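Local coordinates for protein UDP-N-acetylglucosamine 3-dehydrogenase (Acidithiobacillus ferrooxidans, PDB 7BVJ) that catalyses the NAD(+)-dependent oxidation of the glucosamine 3-position of UDP-N-acetylglucosamine to a ketone, a step in making the lipid A of some bacteria, at residues Leu161-Leu166 with Arg294-Ala299; Val185-Val188 with Ala192-Ala195. All coordinates share one frame; numbering follows the deposited sequence.

Contact 1. Residues Leu161-Leu166 with Arg294-Ala299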
# COMPACT_ATOMS: atom_id res chain seq x y z
N LEU A 161 5.60 -0.96 -6.99
CA LEU A 161 6.24 0.29 -6.57
C LEU A 161 5.34 1.49 -6.79
O LEU A 161 4.98 2.18 -5.82
CB LEU A 161 7.56 0.50 -7.31
CG LEU A 161 8.69 -0.52 -7.23
CD1 LEU A 161 9.83 -0.07 -8.11
CD2 LEU A 161 9.15 -0.68 -5.78
N MET A 162 4.93 1.74 -8.03
CA MET A 162 4.25 3.00 -8.33
C MET A 162 2.89 3.06 -7.68
O MET A 162 2.39 4.16 -7.38
CB MET A 162 4.12 3.19 -9.84
CG MET A 162 3.88 4.64 -10.21
SD MET A 162 3.41 4.89 -11.91
CE MET A 162 5.00 4.84 -12.75
N ILE A 163 2.29 1.90 -7.43
CA ILE A 163 0.93 1.85 -6.89
C ILE A 163 0.84 2.58 -5.55
O ILE A 163 -0.23 3.09 -5.21
CB ILE A 163 0.49 0.38 -6.76
CG1 ILE A 163 -1.03 0.30 -6.57
CG2 ILE A 163 1.22 -0.29 -5.62
CD1 ILE A 163 -1.60 -1.04 -6.89
N HIS A 164 1.96 2.69 -4.82
CA HIS A 164 1.97 3.47 -3.58
C HIS A 164 1.60 4.92 -3.84
O HIS A 164 0.69 5.48 -3.20
CB HIS A 164 3.35 3.43 -2.92
CG HIS A 164 3.70 2.09 -2.33
ND1 HIS A 164 2.91 1.47 -1.39
CD2 HIS A 164 4.74 1.26 -2.56
CE1 HIS A 164 3.46 0.32 -1.05
NE2 HIS A 164 4.57 0.17 -1.75
N ASP A 165 2.30 5.55 -4.78
CA ASP A 165 2.08 6.96 -5.03
C ASP A 165 0.83 7.20 -5.87
O ASP A 165 0.18 8.23 -5.70
CB ASP A 165 3.33 7.55 -5.68
CG ASP A 165 4.57 7.28 -4.84
OD1 ASP A 165 4.53 7.63 -3.64
OD2 ASP A 165 5.55 6.70 -5.35
N LEU A 166 0.46 6.25 -6.73
CA LEU A 166 -0.87 6.32 -7.33
C LEU A 166 -1.95 6.37 -6.26
O LEU A 166 -2.87 7.20 -6.32
CB LEU A 166 -1.08 5.15 -8.28
CG LEU A 166 -0.24 5.22 -9.58
CD1 LEU A 166 -0.12 3.85 -10.28
CD2 LEU A 166 -0.80 6.28 -10.55
N ARG A 294 -9.47 -1.21 -5.07
CA ARG A 294 -9.86 -1.39 -6.47
C ARG A 294 -9.67 -0.10 -7.27
O ARG A 294 -9.25 -0.16 -8.43
CB ARG A 294 -11.32 -1.87 -6.54
CG ARG A 294 -11.81 -2.18 -7.94
CD ARG A 294 -12.84 -1.16 -8.44
NE ARG A 294 -13.60 -1.67 -9.58
CZ ARG A 294 -13.44 -1.27 -10.84
NH1 ARG A 294 -12.56 -0.33 -11.14
NH2 ARG A 294 -14.18 -1.81 -11.81
N ARG A 295 -9.98 1.06 -6.68
CA ARG A 295 -9.72 2.34 -7.34
C ARG A 295 -8.27 2.44 -7.79
O ARG A 295 -7.97 2.70 -8.97
CB ARG A 295 -10.06 3.51 -6.39
CG ARG A 295 -11.49 4.04 -6.48
CD ARG A 295 -11.60 5.54 -6.08
NE ARG A 295 -10.39 6.01 -5.42
CZ ARG A 295 -10.19 5.98 -4.10
NH1 ARG A 295 -11.14 5.51 -3.29
NH2 ARG A 295 -9.03 6.41 -3.59
N VAL A 296 -7.35 2.25 -6.85
CA VAL A 296 -5.91 2.36 -7.21
C VAL A 296 -5.52 1.22 -8.16
O VAL A 296 -4.68 1.46 -8.98
CB VAL A 296 -4.93 2.53 -6.02
CG1 VAL A 296 -4.91 1.40 -5.05
CG2 VAL A 296 -3.55 2.86 -6.51
N LEU A 297 -6.10 0.03 -7.99
CA LEU A 297 -5.79 -1.09 -8.88
C LEU A 297 -6.15 -0.78 -10.33
O LEU A 297 -5.38 -1.08 -11.24
CB LEU A 297 -6.52 -2.35 -8.42
CG LEU A 297 -6.37 -3.56 -9.35
CD1 LEU A 297 -4.97 -4.15 -9.29
CD2 LEU A 297 -7.41 -4.63 -9.07
N ALA A 298 -7.33 -0.18 -10.55
CA ALA A 298 -7.74 0.22 -11.89
C ALA A 298 -6.81 1.28 -12.47
O ALA A 298 -6.41 1.21 -13.64
CB ALA A 298 -9.19 0.72 -11.88
N ALA A 299 -6.44 2.27 -11.65
CA ALA A 299 -5.46 3.25 -12.12
C ALA A 299 -4.12 2.59 -12.48
O ALA A 299 -3.49 2.94 -13.50
CB ALA A 299 -5.25 4.32 -11.05
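The flat group at this helix-helix contact is the peptide carbonyl of Ile163, and Val296 meets it at the oxygen end instead of lying over a face: Val296 CG2 sits 3.6 Å from Ile163 O. The imidazole of His164, one residue on, belongs to the other side of the helix and is turned from Arg294-Ala299, touching Lys91 and Lys120. His164 or Lys91 has been proposed as the base that deprotonates the 3''-OH; the side bearing His164 is thus probably turned to the active site, the apolar side to helix 290-312.

The apolar side is a compact example of a single methyl packing against a neighbouring helix. Val296 CG2 stands anti to the backbone N (its sister CG1 has chi1 62°), and this sends it across to Ile163 CG1, 3.6 Å away, the two side chains crossing at about a right angle. The same methyl also meets the base of the next side chain, with Val296 CG2 3.8 Å from Leu166 CB. It thus lies against both Ile163 and Leu166, close to where the backbones approach, Leu166 CA and Val296 CA being 6.4 Å apart. One turn further along, Ala299 CB faces Leu166 more loosely. All three touching residues are buried.

Beyond these three residues, Val296 continues onto Asp167 and Leu170 of helix 157-173 and onto His118, while Asp165 is salt-bridged to Arg144. Leu166 and Met162 rest on strand 206-215 of the large mixed sheet, and Arg294 packs against helix 97-110 of the Rossmann domain, placing helix 290-312 between the two domains.

Contact 2. Residues Val185-Val188 with Ala192-Ala195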
# COMPACT_ATOMS: atom_id res chain seq x y z
N VAL A 185 11.07 2.08 -19.63
CA VAL A 185 12.39 1.69 -20.10
C VAL A 185 12.66 0.27 -19.59
O VAL A 185 12.59 0.02 -18.38
CB VAL A 185 13.48 2.67 -19.65
CG1 VAL A 185 14.85 2.15 -20.02
CG2 VAL A 185 13.26 4.05 -20.27
N ALA A 186 12.96 -0.64 -20.53
CA ALA A 186 13.23 -2.05 -20.26
C ALA A 186 14.69 -2.33 -20.60
O ALA A 186 15.05 -2.43 -21.78
CB ALA A 186 12.29 -2.94 -21.06
N ALA A 187 15.54 -2.47 -19.58
CA ALA A 187 16.95 -2.78 -19.78
C ALA A 187 17.27 -4.27 -19.62
O ALA A 187 17.99 -4.84 -20.45
CB ALA A 187 17.81 -1.97 -18.81
N VAL A 188 16.78 -4.91 -18.56
CA VAL A 188 17.17 -6.28 -18.27
C VAL A 188 16.38 -7.25 -19.14
O VAL A 188 16.94 -8.18 -19.74
CB VAL A 188 16.98 -6.58 -16.78
CG1 VAL A 188 17.33 -8.04 -16.47
CG2 VAL A 188 17.80 -5.61 -15.92
N ALA A 192 9.29 -3.53 -18.07
CA ALA A 192 9.82 -2.23 -17.69
C ALA A 192 10.70 -2.37 -16.45
O ALA A 192 10.33 -3.04 -15.49
CB ALA A 192 8.67 -1.25 -17.42
N ASP A 193 11.89 -1.77 -16.50
CA ASP A 193 12.69 -1.60 -15.29
C ASP A 193 12.48 -0.23 -14.66
O ASP A 193 12.78 -0.05 -13.48
CB ASP A 193 14.18 -1.77 -15.58
CG ASP A 193 14.53 -3.18 -16.05
OD1 ASP A 193 14.17 -4.18 -15.35
OD2 ASP A 193 15.16 -3.28 -17.12
N MET A 194 12.02 0.73 -15.44
CA MET A 194 11.63 2.01 -14.89
C MET A 194 10.42 2.50 -15.68
O MET A 194 10.29 2.21 -16.87
CB MET A 194 12.77 3.02 -14.97
CG MET A 194 13.63 2.82 -16.19
SD MET A 194 14.97 4.00 -16.36
CE MET A 194 16.18 3.28 -15.26
N ALA A 195 9.53 3.20 -15.01
CA ALA A 195 8.39 3.77 -15.68
C ALA A 195 8.09 5.13 -15.07
O ALA A 195 8.49 5.43 -13.94
CB ALA A 195 7.16 2.86 -15.62
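Met194 lies alongside Val185, both side chains pointing the same way from the sheet, with Met194 CG only 3.5 Å from Val185 CB, tighter than ordinary van der Waals contact. The pair marks the end of a beta hairpin distorted by a classic beta bulge: Asp193 and Met194 together face Val185, illustrating how an extra residue is absorbed where two antiparallel strands meet their connecting loop. Met194 CG occupies the crowded position between backbone N and carbonyl carbon, with chi1 at 34°, off the usual staggered value; with chi2 extended, Met194 SD lies 3.8 Å from Val185 CB.

The backbone shows the bulge directly. Val185 N donates to Met194 O at 2.9 Å, completing the antiparallel hydrogen-bonded pair, but Val185 O is gripped by two amides, Asp193 N at 2.7 Å and Met194 N at 3.1 Å. The Met194 donor lies in the carbonyl plane, whereas that of Asp193 is tilted from it by 19°.

Beyond the bulge the carboxylate of Asp193 gathers the turning chain. OD1 is held by a salt bridge to Arg213 of strand 206-215, which, with the two amides on OD2, probably holds the carboxylate in its rotation. Without the carboxylate, as with an alanine here, the amides of Ala187 and Val188 would probably lose their shared acceptor and Arg213 its mate on this side, leaving the turn freer to move. The two amides share one oxygen from different sides: Ala187 N reaches OD2 of Asp193 at 2.6 Å on the anti side, while Val188 N meets the syn lone pair of Asp193 OD2 at 2.7 Å, in a nearly straight 166° bond.

From the N terminus the chain first builds the parallel Rossmann sheet, lays down strand 139-147 of the mixed sheet, then enters helix 157-173, which supplies the first half of contact 1. Strand 177-185 follows, and contact 2 closes a short loop, three residues lying between its segments, as the chain turns back into strand 194-201. Only after the rest of the mixed sheet does helix 290-312 return to complete contact 1, so contact 2 is nested inside a much longer loop of 127 residues. Their centres lie about 19 Å apart, yet they touch: Met162 CE packs 3.7 Å from Ala195 O. Helix 290-312 also spans both, since its Val307 and Leu311 pack on Ala192.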